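Local coordinates for DegV family protein (Thermus thermophilus, PDB 2DT8) that binds a fatty acid, here palmitic acid, in a long pocket and carries a zinc ion at a separate site, at residues 8-13 with 26-31; 43-48 with 260-265; 57-62 with 162-167; 158-163 with 268-273. All blocks are in the same frame, centred on the assembly; numbering follows the deposited sequence.

Followed from the N terminus, interaction 1 is the first to close: residues 8-13 meet 26-31 across the connection, with helix 15-18, between the parallel strands 3-8 and 24-32 of the six-stranded sheet. Interaction 2 opens at 43-48 and closes only at 260-265, joining the start of helix 45-53 to that of helix 262-268. Nested inside it, interaction 3 ties 57-62, on the edge of that sheet, to helix 163-168. Interaction 4 opens at 158-163, whose last two residues, L162 and E163, also belong to interaction 3; it crosses interaction 2 and joins strands 154-158 and 273-279 of the four-stranded sheet. Interactions 1 and 2 touch through D12 OD2 and G261 N, 3.0 Å apart.

Interaction 1: residues 8-13 with 26-31; sequences DSTSDL and VPLYVN
D8 and L28 meet at the end of a beta-alpha-beta crossover, where strand 3-8 runs out beside its parallel neighbour 24-32 and turns into a short 3-10 segment. The strand pairing ends with S9 N donating to V26 O at 2.9 Å. The hydroxyl of the same residue reaches two residues further along the neighbouring segment: S9 OG accepts from L28 N at 3.0 Å and is also bonded to D39 OD2, so the hydroxyl joins the L28 backbone to the D39 carboxylate. L28 reaches back over the turn, its CD1 lying 3.5 Å from D8 CB while CD2 meets T10 CG2 at 3.9 Å, and the side chain also touches the bound palmitic acid. With CG of D8 set between its own N and carbonyl carbon (chi1 62°), the carboxylate folds over the turn, where OD1 uses its anti lone pair to take T10 N at 2.8 Å, an Asx turn. OD2 is bonded elsewhere, to H87 ND1 and I88 N. An alanine at D8 would leave T10 N and I88 N without this acceptor and is likely to let the turn under L28 shift. The D8 carbonyl holds the turn as well: its oxygen receives S11 N and, almost in line with C=O at 171°, S11 OG at 2.8 Å.

Interaction 2: residues 43-48 with 260-265; sequences ITPTEI and LGAVIA
A262 is the bump of this contact: its methyl group enters a hollow walled by I43, P45 and I48, at the point where the first turns of two helices pack together. I43 CG2 presses on A262 CB at 3.5 Å, tighter than usual for two carbons, and I48 CD1 closes another side at 3.8 Å from the same atom. The P45 ring fits in return between L260 O and the A265 methyl. Its CG lies 3.4 Å from L260 O, and its CB rests on A265 CB at 3.6 Å, one helical turn beyond A262. A glycine at P45 would take away the ring that fills the space beside A262 and A265, and would probably leave that side of the helix start poorly packed. T44 and E47 form a capping box that fixes the first helix: E47 N donates to T44 OG1, and T44 N to E47 OE1. A single water completes the join, donating to I43 O at 2.8 Å and accepting from A262 N. Around the contact, I43 and A262 also lie on V30, and D12 OD2 is bonded to G261 N, so the lead-in to helix 45-53 and the start of helix 262-268 meet over strand 24-32, with I48 on P59 beyond.

Interaction 3: residues 57-62 with 162-167; sequences AFPTTS and LEFLKR. With PLM (palmitic acid), chain C.
The fatty-acid site and an aromatic stack share one short segment here: residues 57-62 give T61 to the palmitic acid and send F58 between F164 and R167 of helix 163-168. The F58 ring has these two residues on opposite sides of its plane. F164 makes a face-to-face stack with it, centroids 4.3 Å apart and planes at 30°, and F58 CE2 sits over the middle of the F164 ring at 3.7 Å from CD2. On the other side the R167 guanidinium lies nearly flat on the ring, its plane tilted by 25° and CZ 3.8 Å from the F58 centroid, a cation-pi contact displaced so that NH1 hangs over the rim. R167 CD adds a CH-pi contact above the same face. R167 keeps its chain extended from CG to NE, which carries the guanidinium across F58, and E163 fixes how that group is turned: E163 OE2 accepts NE at 2.8 Å with its anti lone pair, only 4° from the guanidinium plane. This salt bridge would probably also balance the arginine charge. P59 CD borders F164 CE2 at 4.4 Å, while the P59 side chain packs on I48 and V52 of helix 45-53. Further along, T61 OG1 donates to palmitic acid O2 at 2.7 Å and is bonded to H267 NE2 as well, and S93 OG holds the ligand too. A fatty-acid head group gripped by hydroxyl side chains beside a histidine is consistent with the lipid site of DegV-family proteins.

Interaction 4: residues 158-163 with 268-273; sequences SVATLE and TGPGTY
S158 lays its CB off-centre against the Y273 ring, 3.8 Å from CZ, where strands 154-158 and 273-279 pair. Placing OG anti to the backbone N (chi1 -172°) points the hydroxyl past the ring, where S158 OG bonds to P186 O and takes a hydrogen bond from a water that also contacts Y273 OH. The two residues are an antiparallel hydrogen-bonded pair: S158 N gives to Y273 O at 2.9 Å, and Y273 N returns to S158 O at 3.1 Å. Beyond the pair the two chains stay close, and A160 N reaches P270 O at 3.2 Å. V159 and T272 run side by side and point the same way, with V159 CG1 3.6 Å from T272 OG1; that hydroxyl donates to G269 O, bridging the turn. G271, at positive phi, passes beside A160, where a side chain would come tight on the A160 methyl. G269 also has positive phi, and it ends helix 262-268. A water donating to T161 O at 2.6 Å and to T268 O at 2.8 Å links the segments further along. T161 OG1 caps the neighbouring helix start by accepting E163 N. In the fold, Y273 lies on helices 204-219 and 236-247, T268 touches the palmitic acid, and 154-158 is an outer strand of the four-stranded sheet next to 273-279.

Interaction 1: residues 8-13 with 26-31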
loop_
_atom_site.group_PDB
_atom_site.type_symbol
_atom_site.label_atom_id
_atom_site.label_comp_id
_atom_site.label_asym_id
_atom_site.label_seq_id
_atom_site.Cartn_x
_atom_site.Cartn_y
_atom_site.Cartn_z
ATOM N N ASP A 8 7.791 -6.019 -0.678
ATOM C CA ASP A 8 7.136 -6.991 0.196
ATOM C C ASP A 8 5.710 -7.202 -0.308
ATOM O O ASP A 8 5.220 -6.435 -1.147
ATOM C CB ASP A 8 7.173 -6.520 1.653
ATOM C CG ASP A 8 6.441 -5.224 1.861
ATOM O OD1 ASP A 8 5.197 -5.254 1.846
ATOM O OD2 ASP A 8 7.099 -4.170 2.030
ATOM N N SER A 9 5.039 -8.235 0.196
ATOM C CA SER A 9 3.698 -8.555 -0.273
ATOM C C SER A 9 2.647 -7.477 -0.049
ATOM O O SER A 9 1.627 -7.465 -0.745
ATOM C CB SER A 9 3.228 -9.880 0.341
ATOM O OG SER A 9 3.043 -9.772 1.732
ATOM N N THR A 10 2.874 -6.572 0.898
ATOM C CA THR A 10 1.882 -5.533 1.136
ATOM C C THR A 10 1.836 -4.480 0.034
ATOM O O THR A 10 1.019 -3.569 0.092
ATOM C CB THR A 10 2.040 -4.830 2.526
ATOM O OG1 THR A 10 3.204 -3.994 2.532
ATOM C CG2 THR A 10 2.135 -5.863 3.637
ATOM N N SER A 11 2.711 -4.586 -0.966
ATOM C CA SER A 11 2.666 -3.635 -2.079
ATOM C C SER A 11 1.434 -3.957 -2.943
ATOM O O SER A 11 1.054 -3.185 -3.816
ATOM C CB SER A 11 3.951 -3.703 -2.909
ATOM O OG SER A 11 4.255 -5.022 -3.322
ATOM N N ASP A 12 0.821 -5.114 -2.688
ATOM C CA ASP A 12 -0.419 -5.526 -3.356
ATOM C C ASP A 12 -0.450 -5.390 -4.881
ATOM O O ASP A 12 -1.461 -4.974 -5.464
ATOM C CB ASP A 12 -1.607 -4.754 -2.755
ATOM C CG ASP A 12 -1.888 -5.124 -1.294
ATOM O OD1 ASP A 12 -1.371 -6.168 -0.834
ATOM O OD2 ASP A 12 -2.633 -4.379 -0.612
ATOM N N LEU A 13 0.643 -5.768 -5.528
ATOM C CA LEU A 13 0.726 -5.699 -6.988
ATOM C C LEU A 13 0.125 -6.938 -7.632
ATOM O O LEU A 13 0.346 -8.045 -7.157
ATOM C CB LEU A 13 2.187 -5.612 -7.419
ATOM C CG LEU A 13 2.864 -4.261 -7.219
ATOM C CD1 LEU A 13 4.367 -4.411 -7.346
ATOM C CD2 LEU A 13 2.316 -3.282 -8.247
ATOM N N VAL A 26 8.865 -10.408 -1.073
ATOM C CA VAL A 26 9.106 -11.066 0.205
ATOM C C VAL A 26 7.754 -11.030 0.912
ATOM O O VAL A 26 7.199 -9.960 1.151
ATOM C CB VAL A 26 10.152 -10.292 1.025
ATOM C CG1 VAL A 26 10.343 -10.954 2.375
ATOM C CG2 VAL A 26 11.482 -10.227 0.248
ATOM N N PRO A 27 7.200 -12.201 1.255
ATOM C CA PRO A 27 5.896 -12.215 1.921
ATOM C C PRO A 27 5.823 -11.846 3.387
ATOM O O PRO A 27 6.772 -12.053 4.142
ATOM C CB PRO A 27 5.421 -13.650 1.702
ATOM C CG PRO A 27 6.688 -14.424 1.782
ATOM C CD PRO A 27 7.661 -13.570 0.960
ATOM N N LEU A 28 4.686 -11.264 3.763
ATOM C CA LEU A 28 4.375 -10.983 5.156
ATOM C C LEU A 28 3.339 -12.064 5.490
ATOM O O LEU A 28 2.868 -12.790 4.589
ATOM C CB LEU A 28 3.805 -9.579 5.364
ATOM C CG LEU A 28 4.915 -8.559 5.669
ATOM C CD1 LEU A 28 5.586 -8.099 4.376
ATOM C CD2 LEU A 28 4.347 -7.372 6.435
ATOM N N TYR A 29 2.978 -12.175 6.764
ATOM C CA TYR A 29 2.072 -13.222 7.203
ATOM C C TYR A 29 0.901 -12.754 8.023
ATOM O O TYR A 29 0.962 -11.734 8.704
ATOM C CB TYR A 29 2.843 -14.251 8.035
ATOM C CG TYR A 29 4.141 -14.675 7.408
ATOM C CD1 TYR A 29 5.292 -13.897 7.547
ATOM C CD2 TYR A 29 4.209 -15.828 6.639
ATOM C CE1 TYR A 29 6.486 -14.262 6.923
ATOM C CE2 TYR A 29 5.399 -16.203 6.010
ATOM C CZ TYR A 29 6.525 -15.415 6.158
ATOM O OH TYR A 29 7.696 -15.784 5.544
ATOM N N VAL A 30 -0.160 -13.546 7.956
ATOM C CA VAL A 30 -1.375 -13.316 8.707
ATOM C C VAL A 30 -1.476 -14.452 9.726
ATOM O O VAL A 30 -1.345 -15.628 9.375
ATOM C CB VAL A 30 -2.614 -13.357 7.797
ATOM C CG1 VAL A 30 -3.867 -13.187 8.629
ATOM C CG2 VAL A 30 -2.522 -12.264 6.748
ATOM N N ASN A 31 -1.701 -14.078 10.982
ATOM C CA ASN A 31 -1.853 -15.030 12.081
ATOM C C ASN A 31 -3.349 -15.084 12.374
ATOM O O ASN A 31 -3.939 -14.092 12.816
ATOM C CB ASN A 31 -1.073 -14.534 13.302
ATOM C CG ASN A 31 0.376 -14.248 12.971
ATOM O OD1 ASN A 31 1.071 -15.099 12.411
ATOM N ND2 ASN A 31 0.842 -13.050 13.314
#

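Interaction 2: residues 43-48 with 260-265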
loop_
_atom_site.group_PDB
_atom_site.type_symbol
_atom_site.label_atom_id
_atom_site.label_comp_id
_atom_site.label_asym_id
_atom_site.label_seq_id
_atom_site.Cartn_x
_atom_site.Cartn_y
_atom_site.Cartn_z
ATOM N N ILE A 43 -4.280 -16.921 2.013
ATOM C CA ILE A 43 -5.423 -16.359 2.699
ATOM C C ILE A 43 -5.892 -15.107 1.969
ATOM O O ILE A 43 -5.141 -14.525 1.197
ATOM C CB ILE A 43 -5.056 -16.039 4.178
ATOM C CG1 ILE A 43 -6.328 -15.694 4.963
ATOM C CG2 ILE A 43 -4.027 -14.897 4.236
ATOM C CD1 ILE A 43 -6.209 -15.876 6.449
ATOM N N THR A 44 -7.202 -14.829 2.217
ATOM C CA THR A 44 -7.841 -13.654 1.625
ATOM C C THR A 44 -8.543 -12.798 2.674
ATOM O O THR A 44 -8.833 -13.266 3.774
ATOM C CB THR A 44 -8.946 -14.053 0.627
ATOM O OG1 THR A 44 -10.065 -14.569 1.361
ATOM C CG2 THR A 44 -8.456 -15.120 -0.349
ATOM N N PRO A 45 -8.808 -11.522 2.351
ATOM C CA PRO A 45 -9.504 -10.647 3.300
ATOM C C PRO A 45 -10.881 -11.230 3.663
ATOM O O PRO A 45 -11.295 -11.198 4.822
ATOM C CB PRO A 45 -9.630 -9.340 2.531
ATOM C CG PRO A 45 -8.326 -9.324 1.737
ATOM C CD PRO A 45 -8.228 -10.743 1.235
ATOM N N THR A 46 -11.577 -11.776 2.669
ATOM C CA THR A 46 -12.905 -12.349 2.893
ATOM C C THR A 46 -12.866 -13.458 3.938
ATOM O O THR A 46 -13.745 -13.531 4.807
ATOM C CB THR A 46 -13.486 -12.902 1.575
ATOM O OG1 THR A 46 -13.712 -11.817 0.668
ATOM C CG2 THR A 46 -14.810 -13.626 1.824
ATOM N N GLU A 47 -11.847 -14.314 3.865
ATOM C CA GLU A 47 -11.721 -15.405 4.826
ATOM C C GLU A 47 -11.490 -14.881 6.233
ATOM O O GLU A 47 -12.050 -15.403 7.196
ATOM C CB GLU A 47 -10.581 -16.347 4.426
ATOM C CG GLU A 47 -10.922 -17.169 3.200
ATOM C CD GLU A 47 -9.732 -17.929 2.643
ATOM O OE1 GLU A 47 -8.639 -17.338 2.516
ATOM O OE2 GLU A 47 -9.904 -19.119 2.326
ATOM N N ILE A 48 -10.648 -13.861 6.358
ATOM C CA ILE A 48 -10.370 -13.267 7.652
ATOM C C ILE A 48 -11.637 -12.690 8.276
ATOM O O ILE A 48 -11.931 -12.947 9.447
ATOM C CB ILE A 48 -9.336 -12.137 7.505
ATOM C CG1 ILE A 48 -7.971 -12.751 7.192
ATOM C CG2 ILE A 48 -9.288 -11.278 8.775
ATOM C CD1 ILE A 48 -6.941 -11.749 6.705
ATOM N N LEU A 260 -7.167 -5.366 -1.761
ATOM C CA LEU A 260 -6.141 -5.211 -0.743
ATOM C C LEU A 260 -5.653 -6.607 -0.382
ATOM O O LEU A 260 -6.410 -7.589 -0.481
ATOM C CB LEU A 260 -6.748 -4.617 0.526
ATOM C CG LEU A 260 -7.161 -3.153 0.531
ATOM C CD1 LEU A 260 -7.938 -2.857 1.804
ATOM C CD2 LEU A 260 -5.911 -2.289 0.453
ATOM N N GLY A 261 -4.402 -6.708 0.035
ATOM C CA GLY A 261 -3.900 -7.993 0.474
ATOM C C GLY A 261 -4.457 -8.308 1.858
ATOM O O GLY A 261 -4.951 -7.425 2.571
ATOM N N ALA A 262 -4.368 -9.577 2.246
ATOM C CA ALA A 262 -4.859 -10.010 3.545
ATOM C C ALA A 262 -4.128 -9.301 4.682
ATOM O O ALA A 262 -4.727 -8.992 5.716
ATOM C CB ALA A 262 -4.698 -11.510 3.676
ATOM N N VAL A 263 -2.834 -9.032 4.508
ATOM C CA VAL A 263 -2.098 -8.354 5.574
ATOM C C VAL A 263 -2.605 -6.925 5.771
ATOM O O VAL A 263 -2.871 -6.511 6.902
ATOM C CB VAL A 263 -0.572 -8.384 5.316
ATOM C CG1 VAL A 263 0.149 -7.426 6.266
ATOM C CG2 VAL A 263 -0.050 -9.805 5.548
ATOM N N ILE A 264 -2.775 -6.169 4.689
ATOM C CA ILE A 264 -3.290 -4.816 4.846
ATOM C C ILE A 264 -4.737 -4.842 5.358
ATOM O O ILE A 264 -5.102 -4.080 6.250
ATOM C CB ILE A 264 -3.245 -4.031 3.510
ATOM C CG1 ILE A 264 -1.798 -3.862 3.049
ATOM C CG2 ILE A 264 -3.923 -2.664 3.684
ATOM C CD1 ILE A 264 -0.954 -2.976 3.954
ATOM N N ALA A 265 -5.557 -5.734 4.803
ATOM C CA ALA A 265 -6.958 -5.827 5.200
ATOM C C ALA A 265 -7.140 -6.204 6.670
ATOM O O ALA A 265 -8.161 -5.862 7.276
ATOM C CB ALA A 265 -7.687 -6.830 4.316
HETATM O O HOH W 1 -4.347 -11.925 0.447
#

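Interaction 3: residues 57-62 with 162-167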
loop_
_atom_site.group_PDB
_atom_site.type_symbol
_atom_site.label_atom_id
_atom_site.label_comp_id
_atom_site.label_asym_id
_atom_site.label_seq_id
_atom_site.Cartn_x
_atom_site.Cartn_y
_atom_site.Cartn_z
ATOM N N ALA A 57 -10.981 -15.005 17.012
ATOM C CA ALA A 57 -9.964 -14.072 17.455
ATOM C C ALA A 57 -9.480 -13.205 16.289
ATOM O O ALA A 57 -9.364 -13.651 15.155
ATOM C CB ALA A 57 -8.808 -14.805 18.139
ATOM N N PHE A 58 -9.223 -11.935 16.652
ATOM C CA PHE A 58 -8.743 -11.029 15.626
ATOM C C PHE A 58 -7.440 -11.506 14.983
ATOM O O PHE A 58 -6.614 -12.162 15.604
ATOM C CB PHE A 58 -8.523 -9.259 15.542
ATOM C CG PHE A 58 -9.792 -8.483 15.445
ATOM C CD1 PHE A 58 -10.978 -9.009 15.927
ATOM C CD2 PHE A 58 -9.791 -7.191 14.926
ATOM C CE1 PHE A 58 -12.150 -8.269 15.884
ATOM C CE2 PHE A 58 -10.957 -6.446 14.880
ATOM C CZ PHE A 58 -12.144 -6.986 15.370
ATOM N N PRO A 59 -7.345 -11.180 13.683
ATOM C CA PRO A 59 -6.121 -11.529 12.989
ATOM C C PRO A 59 -5.002 -10.572 13.406
ATOM O O PRO A 59 -5.237 -9.444 13.820
ATOM C CB PRO A 59 -6.274 -11.343 11.426
ATOM C CG PRO A 59 -7.200 -10.151 11.393
ATOM C CD PRO A 59 -8.177 -10.497 12.476
ATOM N N THR A 60 -3.778 -11.119 13.308
ATOM C CA THR A 60 -2.639 -10.282 13.634
ATOM C C THR A 60 -1.762 -10.556 12.410
ATOM O O THR A 60 -2.027 -11.442 11.608
ATOM C CB THR A 60 -1.855 -10.468 14.968
ATOM O OG1 THR A 60 -1.376 -11.811 15.034
ATOM C CG2 THR A 60 -2.808 -10.227 16.143
ATOM N N THR A 61 -0.680 -9.760 12.352
ATOM C CA THR A 61 0.197 -9.902 11.205
ATOM C C THR A 61 1.694 -9.885 11.622
ATOM O O THR A 61 1.992 -9.462 12.740
ATOM C CB THR A 61 0.016 -8.800 10.087
ATOM O OG1 THR A 61 0.247 -7.503 10.651
ATOM C CG2 THR A 61 -1.416 -8.839 9.576
ATOM N N SER A 62 2.588 -10.360 10.759
ATOM C CA SER A 62 4.005 -10.406 11.072
ATOM C C SER A 62 4.847 -9.991 9.863
ATOM O O SER A 62 4.566 -10.347 8.727
ATOM C CB SER A 62 4.421 -11.825 11.462
ATOM O OG SER A 62 3.772 -12.235 12.654
ATOM N N LEU A 162 -13.578 1.526 12.481
ATOM C CA LEU A 162 -12.225 1.874 12.879
ATOM C C LEU A 162 -11.663 0.802 13.820
ATOM O O LEU A 162 -10.520 0.886 14.252
ATOM C CB LEU A 162 -12.217 3.228 13.605
ATOM C CG LEU A 162 -12.624 4.465 12.803
ATOM C CD1 LEU A 162 -12.654 5.671 13.733
ATOM C CD2 LEU A 162 -11.650 4.694 11.667
ATOM N N GLU A 163 -12.452 -0.233 14.097
ATOM C CA GLU A 163 -12.032 -1.265 15.043
ATOM C C GLU A 163 -10.782 -2.063 14.694
ATOM O O GLU A 163 -10.002 -2.413 15.590
ATOM C CB GLU A 163 -13.193 -2.223 15.327
ATOM C CG GLU A 163 -12.998 -3.153 16.535
ATOM C CD GLU A 163 -12.889 -2.422 17.865
ATOM O OE1 GLU A 163 -13.370 -1.276 17.980
ATOM O OE2 GLU A 163 -12.325 -3.020 18.809
ATOM N N PHE A 164 -10.578 -2.378 13.417
ATOM C CA PHE A 164 -9.376 -3.130 13.061
ATOM C C PHE A 164 -8.131 -2.257 13.175
ATOM O O PHE A 164 -7.056 -2.731 13.568
ATOM C CB PHE A 164 -9.498 -3.720 11.652
ATOM C CG PHE A 164 -10.451 -4.887 11.570
ATOM C CD1 PHE A 164 -11.823 -4.701 11.722
ATOM C CD2 PHE A 164 -9.975 -6.168 11.346
ATOM C CE1 PHE A 164 -12.702 -5.780 11.648
ATOM C CE2 PHE A 164 -10.849 -7.252 11.272
ATOM C CZ PHE A 164 -12.217 -7.056 11.424
ATOM N N LEU A 165 -8.275 -0.981 12.836
ATOM C CA LEU A 165 -7.162 -0.051 12.940
ATOM C C LEU A 165 -6.801 0.116 14.417
ATOM O O LEU A 165 -5.638 0.140 14.802
ATOM C CB LEU A 165 -7.528 1.279 12.285
ATOM C CG LEU A 165 -7.439 1.293 10.756
ATOM C CD1 LEU A 165 -8.088 2.546 10.213
ATOM C CD2 LEU A 165 -5.989 1.216 10.336
ATOM N N LYS A 166 -7.878 0.272 15.207
ATOM C CA LYS A 166 -7.654 0.392 16.635
ATOM C C LYS A 166 -6.994 -0.790 17.347
ATOM O O LYS A 166 -6.040 -0.641 18.101
ATOM C CB LYS A 166 -9.023 0.638 17.253
ATOM C CG LYS A 166 -8.997 0.639 18.782
ATOM C CD LYS A 166 -10.394 0.820 19.353
ATOM C CE LYS A 166 -10.383 0.696 20.866
ATOM N NZ LYS A 166 -11.676 1.146 21.450
ATOM N N ARG A 167 -7.508 -1.949 17.062
ATOM C CA ARG A 167 -6.963 -3.148 17.669
ATOM C C ARG A 167 -5.581 -3.567 17.166
ATOM O O ARG A 167 -4.786 -4.156 17.896
ATOM C CB ARG A 167 -7.890 -4.389 17.510
ATOM C CG ARG A 167 -9.168 -4.249 18.304
ATOM C CD ARG A 167 -9.731 -5.604 18.633
ATOM N NE ARG A 167 -11.154 -5.530 18.923
ATOM C CZ ARG A 167 -11.955 -6.587 18.937
ATOM N NH1 ARG A 167 -11.441 -7.810 18.890
ATOM N NH2 ARG A 167 -13.268 -6.417 18.992
HETATM C C1 PLM C . 3.237 -6.149 9.980
HETATM O O1 PLM C . 4.451 -5.614 10.135
HETATM O O2 PLM C . 2.863 -7.014 10.743
HETATM C C2 PLM C . 2.339 -5.668 8.859
HETATM C C3 PLM C . 1.596 -4.409 9.320
HETATM C C4 PLM C . 0.641 -3.927 8.225
HETATM C C5 PLM C . -0.052 -2.650 8.697
HETATM C C6 PLM C . -0.940 -2.089 7.588
HETATM C C7 PLM C . -1.642 -0.849 8.104
HETATM C C8 PLM C . -2.366 -0.158 6.972
HETATM C C9 PLM C . -2.767 1.236 7.449
HETATM C CA PLM C . -3.958 1.728 6.650
HETATM C CB PLM C . -3.435 2.363 5.375
HETATM C CC PLM C . -3.802 1.478 4.197
HETATM C CD PLM C . -4.584 2.300 3.190
HETATM C CE PLM C . -5.110 1.372 2.097
HETATM C CF PLM C . -5.999 2.165 1.127
HETATM C CG PLM C . -5.122 2.959 0.158
#

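Interaction 4: residues 158-163 with 268-273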
loop_
_atom_site.group_PDB
_atom_site.type_symbol
_atom_site.label_atom_id
_atom_site.label_comp_id
_atom_site.label_asym_id
_atom_site.label_seq_id
_atom_site.Cartn_x
_atom_site.Cartn_y
_atom_site.Cartn_z
ATOM N N SER A 158 -11.668 4.992 2.947
ATOM C CA SER A 158 -12.686 4.895 3.984
ATOM C C SER A 158 -12.720 3.434 4.422
ATOM O O SER A 158 -12.189 2.552 3.732
ATOM C CB SER A 158 -14.048 5.330 3.442
ATOM O OG SER A 158 -15.008 5.427 4.485
ATOM N N VAL A 159 -13.328 3.187 5.583
ATOM C CA VAL A 159 -13.433 1.849 6.162
ATOM C C VAL A 159 -14.808 1.696 6.803
ATOM O O VAL A 159 -15.434 2.690 7.171
ATOM C CB VAL A 159 -12.357 1.622 7.256
ATOM C CG1 VAL A 159 -10.971 1.612 6.635
ATOM C CG2 VAL A 159 -12.430 2.728 8.310
ATOM N N ALA A 160 -15.280 0.461 6.935
ATOM C CA ALA A 160 -16.590 0.228 7.543
ATOM C C ALA A 160 -16.547 0.519 9.036
ATOM O O ALA A 160 -17.530 0.983 9.610
ATOM C CB ALA A 160 -17.027 -1.224 7.313
ATOM N N THR A 161 -15.407 0.239 9.660
ATOM C CA THR A 161 -15.237 0.461 11.090
ATOM C C THR A 161 -13.791 0.809 11.385
ATOM O O THR A 161 -12.889 0.450 10.628
ATOM C CB THR A 161 -15.592 -0.804 11.919
ATOM O OG1 THR A 161 -15.288 -0.567 13.299
ATOM C CG2 THR A 161 -14.773 -2.015 11.457
ATOM N N LEU A 162 -13.578 1.526 12.481
ATOM C CA LEU A 162 -12.225 1.874 12.879
ATOM C C LEU A 162 -11.663 0.802 13.820
ATOM O O LEU A 162 -10.520 0.886 14.252
ATOM C CB LEU A 162 -12.217 3.228 13.605
ATOM C CG LEU A 162 -12.624 4.465 12.803
ATOM C CD1 LEU A 162 -12.654 5.671 13.733
ATOM C CD2 LEU A 162 -11.650 4.694 11.667
ATOM N N GLU A 163 -12.452 -0.233 14.097
ATOM C CA GLU A 163 -12.032 -1.265 15.043
ATOM C C GLU A 163 -10.782 -2.063 14.694
ATOM O O GLU A 163 -10.002 -2.413 15.590
ATOM C CB GLU A 163 -13.193 -2.223 15.327
ATOM C CG GLU A 163 -12.998 -3.153 16.535
ATOM C CD GLU A 163 -12.889 -2.422 17.865
ATOM O OE1 GLU A 163 -13.370 -1.276 17.980
ATOM O OE2 GLU A 163 -12.325 -3.020 18.809
ATOM N N THR A 268 -7.068 -2.661 8.116
ATOM C CA THR A 268 -8.111 -1.711 7.716
ATOM C C THR A 268 -9.512 -2.239 8.024
ATOM O O THR A 268 -10.405 -1.481 8.419
ATOM C CB THR A 268 -8.027 -1.368 6.218
ATOM O OG1 THR A 268 -8.230 -2.556 5.446
ATOM C CG2 THR A 268 -6.661 -0.767 5.870
ATOM N N GLY A 269 -9.701 -3.541 7.837
ATOM C CA GLY A 269 -10.990 -4.139 8.115
ATOM C C GLY A 269 -11.890 -4.239 6.901
ATOM O O GLY A 269 -11.486 -3.891 5.793
ATOM N N PRO A 270 -13.128 -4.711 7.082
ATOM C CA PRO A 270 -14.076 -4.851 5.973
ATOM C C PRO A 270 -14.553 -3.520 5.403
ATOM O O PRO A 270 -14.451 -2.473 6.050
ATOM C CB PRO A 270 -15.217 -5.660 6.593
ATOM C CG PRO A 270 -15.190 -5.244 8.026
ATOM C CD PRO A 270 -13.709 -5.198 8.346
ATOM N N GLY A 271 -15.068 -3.576 4.179
ATOM C CA GLY A 271 -15.584 -2.385 3.531
ATOM C C GLY A 271 -14.583 -1.269 3.316
ATOM O O GLY A 271 -14.945 -0.095 3.353
ATOM N N THR A 272 -13.323 -1.626 3.092
ATOM C CA THR A 272 -12.306 -0.606 2.858
ATOM C C THR A 272 -12.262 -0.294 1.366
ATOM O O THR A 272 -12.391 -1.188 0.530
ATOM C CB THR A 272 -10.903 -1.097 3.311
ATOM O OG1 THR A 272 -10.942 -1.423 4.707
ATOM C CG2 THR A 272 -9.841 -0.013 3.094
ATOM N N TYR A 273 -12.117 0.982 1.026
ATOM C CA TYR A 273 -12.000 1.371 -0.378
ATOM C C TYR A 273 -11.325 2.726 -0.447
ATOM O O TYR A 273 -11.371 3.497 0.507
ATOM C CB TYR A 273 -13.369 1.428 -1.078
ATOM C CG TYR A 273 -14.316 2.475 -0.547
ATOM C CD1 TYR A 273 -15.134 2.215 0.555
ATOM C CD2 TYR A 273 -14.402 3.734 -1.150
ATOM C CE1 TYR A 273 -16.006 3.170 1.036
ATOM C CE2 TYR A 273 -15.271 4.700 -0.669
ATOM C CZ TYR A 273 -16.071 4.414 0.420
ATOM O OH TYR A 273 -16.941 5.364 0.891
HETATM O O HOH W 2 -17.710 5.257 3.353
HETATM O O HOH W 3 -13.365 -1.673 8.485
HETATM O O HOH W 4 -10.541 -0.561 11.013
#